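Local coordinates for WbbM protein (PDB 6U4B) that is a bifunctional O-antigen polymerase that forms a trimer, binds magnesium and probably works as a glycosyltransferase, at residues A[42-47]-A[138-143]. Numbering follows the deposited sequence.
Sequences LNAAII and LNEETI
Ile46 and Ile143 meet tip to tip at the tight part of this contact, with Ile46 CD1 3.6 Å from Ile143 CD1. Ile46 CG1 lies between its own backbone N and carbonyl carbon (chi1 69°). From there the extended branch carries CD1 across to the first turn of the helix, where it also lies 3.7 Å from Glu140 CA. Ile47 crosses Ile143 at about a right angle, and its CD1 touches the same Ile143 methyl more loosely. All three isoleucines are buried. Ala44 fills a second close spot, its CB 3.6 Å from the carbonyl O of Leu138. Leu42 CD2 and Leu138 CD1 extend the apolar patch at a looser 4.2 Å.

The solvent side is different. Glu140 is exposed, and its chain bends at chi2 (134°). The bend sets the carboxylate against the CG2 methyl of Ile46, with Glu140 OE2 3.5 Å from Ile46 CG2. That is a van der Waals touch, and no hydrogen bond joins the two segments.

Each segment is held by its own bonds. A type I beta turn runs from Ala44 to Ile47, closed by Ile47 N to Ala44 O. Asn139 is the N-cap of the helix. Its OD1 accepts from Thr142 N at 3.0 Å. Thr142 OG1 also donates to Asn139 OD1 (2.9 Å), so two donors grip the one oxygen and help hold the amide at the helix start.

The contact joins two parts of the DUF4422 region, away from the magnesium sites. The turn ends the loop after strand 29-35 and runs into strand 47-51, which pairs parallel with strand 29-35. Helix 140-146 lies against strand 29-35, with Ile143 touching Val29 and Ile31. Helix 130-135 also borders the contact, Tyr132 touching Leu138 and Glu133 touching Leu42.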
loop_
_atom_site.group_PDB
_atom_site.type_symbol
_atom_site.label_atom_id
_atom_site.label_comp_id
_atom_site.label_asym_id
_atom_site.label_seq_id
_atom_site.Cartn_x
_atom_site.Cartn_y
_atom_site.Cartn_z
ATOM N N LEU A 42 -23.990 -36.090 19.966
ATOM C CA LEU A 42 -24.820 -37.282 20.022
ATOM C C LEU A 42 -25.167 -37.749 18.614
ATOM O O LEU A 42 -25.371 -36.947 17.700
ATOM C CB LEU A 42 -26.095 -37.005 20.821
ATOM C CG LEU A 42 -25.865 -36.766 22.313
ATOM C CD1 LEU A 42 -27.153 -36.341 23.004
ATOM C CD2 LEU A 42 -25.287 -38.014 22.961
ATOM N N ASN A 43 -25.244 -39.069 18.446
ATOM C CA ASN A 43 -25.378 -39.644 17.114
ATOM C C ASN A 43 -26.798 -39.600 16.572
ATOM O O ASN A 43 -26.977 -39.667 15.351
ATOM C CB ASN A 43 -24.883 -41.091 17.109
ATOM C CG ASN A 43 -23.384 -41.192 17.264
ATOM O OD1 ASN A 43 -22.639 -40.345 16.767
ATOM N ND2 ASN A 43 -22.929 -42.228 17.957
ATOM N N ALA A 44 -27.806 -39.497 17.431
ATOM C CA ALA A 44 -29.180 -39.556 16.955
ATOM C C ALA A 44 -29.505 -38.333 16.107
ATOM O O ALA A 44 -29.141 -37.203 16.445
ATOM C CB ALA A 44 -30.151 -39.668 18.129
ATOM N N ALA A 45 -30.192 -38.574 14.987
ATOM C CA ALA A 45 -30.501 -37.506 14.046
ATOM C C ALA A 45 -31.463 -36.477 14.621
ATOM O O ALA A 45 -31.519 -35.350 14.120
ATOM C CB ALA A 45 -31.082 -38.096 12.759
ATOM N N ILE A 46 -32.221 -36.835 15.662
ATOM C CA ILE A 46 -33.174 -35.896 16.249
ATOM C C ILE A 46 -32.525 -34.926 17.222
ATOM O O ILE A 46 -33.196 -33.999 17.694
ATOM C CB ILE A 46 -34.318 -36.649 16.951
ATOM C CG1 ILE A 46 -33.808 -37.356 18.206
ATOM C CG2 ILE A 46 -34.937 -37.658 16.005
ATOM C CD1 ILE A 46 -34.885 -38.107 18.951
ATOM N N ILE A 47 -31.246 -35.106 17.539
ATOM C CA ILE A 47 -30.510 -34.182 18.394
ATOM C C ILE A 47 -29.690 -33.261 17.501
ATOM O O ILE A 47 -28.841 -33.722 16.730
ATOM C CB ILE A 47 -29.615 -34.920 19.402
ATOM C CG1 ILE A 47 -30.453 -35.511 20.539
ATOM C CG2 ILE A 47 -28.576 -33.969 19.984
ATOM C CD1 ILE A 47 -30.899 -36.927 20.326
ATOM N N LEU A 138 -31.031 -42.405 24.265
ATOM C CA LEU A 138 -30.805 -41.207 23.457
ATOM C C LEU A 138 -30.844 -41.552 21.967
ATOM O O LEU A 138 -29.870 -41.406 21.228
ATOM C CB LEU A 138 -29.488 -40.549 23.852
ATOM C CG LEU A 138 -29.493 -39.929 25.251
ATOM C CD1 LEU A 138 -28.079 -39.644 25.712
ATOM C CD2 LEU A 138 -30.330 -38.654 25.270
ATOM N N ASN A 139 -32.010 -42.029 21.540
ATOM C CA ASN A 139 -32.256 -42.358 20.144
ATOM C C ASN A 139 -33.710 -42.044 19.825
ATOM O O ASN A 139 -34.526 -41.809 20.721
ATOM C CB ASN A 139 -31.927 -43.824 19.844
ATOM C CG ASN A 139 -32.533 -44.775 20.857
ATOM O OD1 ASN A 139 -33.723 -45.085 20.799
ATOM N ND2 ASN A 139 -31.715 -45.241 21.794
ATOM N N GLU A 140 -34.030 -42.049 18.528
ATOM C CA GLU A 140 -35.362 -41.637 18.094
ATOM C C GLU A 140 -36.450 -42.526 18.685
ATOM O O GLU A 140 -37.473 -42.024 19.164
ATOM C CB GLU A 140 -35.443 -41.637 16.567
ATOM C CG GLU A 140 -36.866 -41.625 16.029
ATOM C CD GLU A 140 -37.063 -40.616 14.916
ATOM O OE1 GLU A 140 -38.159 -40.025 14.841
ATOM O OE2 GLU A 140 -36.122 -40.410 14.120
ATOM N N GLU A 141 -36.249 -43.846 18.665
ATOM C CA GLU A 141 -37.298 -44.760 19.112
ATOM C C GLU A 141 -37.602 -44.584 20.596
ATOM O O GLU A 141 -38.770 -44.496 20.991
ATOM C CB GLU A 141 -36.901 -46.207 18.820
ATOM C CG GLU A 141 -36.970 -46.599 17.360
ATOM C CD GLU A 141 -37.510 -48.002 17.170
ATOM O OE1 GLU A 141 -38.735 -48.191 17.321
ATOM O OE2 GLU A 141 -36.708 -48.919 16.892
ATOM N N THR A 142 -36.565 -44.538 21.436
ATOM C CA THR A 142 -36.792 -44.452 22.875
ATOM C C THR A 142 -37.329 -43.083 23.271
ATOM O O THR A 142 -38.170 -42.976 24.170
ATOM C CB THR A 142 -35.501 -44.760 23.631
ATOM O OG1 THR A 142 -34.984 -46.026 23.204
ATOM C CG2 THR A 142 -35.769 -44.817 25.127
ATOM N N ILE A 143 -36.859 -42.025 22.609
ATOM C CA ILE A 143 -37.339 -40.685 22.926
ATOM C C ILE A 143 -38.788 -40.512 22.486
ATOM O O ILE A 143 -39.569 -39.821 23.153
ATOM C CB ILE A 143 -36.409 -39.632 22.292
ATOM C CG1 ILE A 143 -35.043 -39.658 22.982
ATOM C CG2 ILE A 143 -37.019 -38.241 22.367
ATOM C CD1 ILE A 143 -34.040 -38.681 22.412
#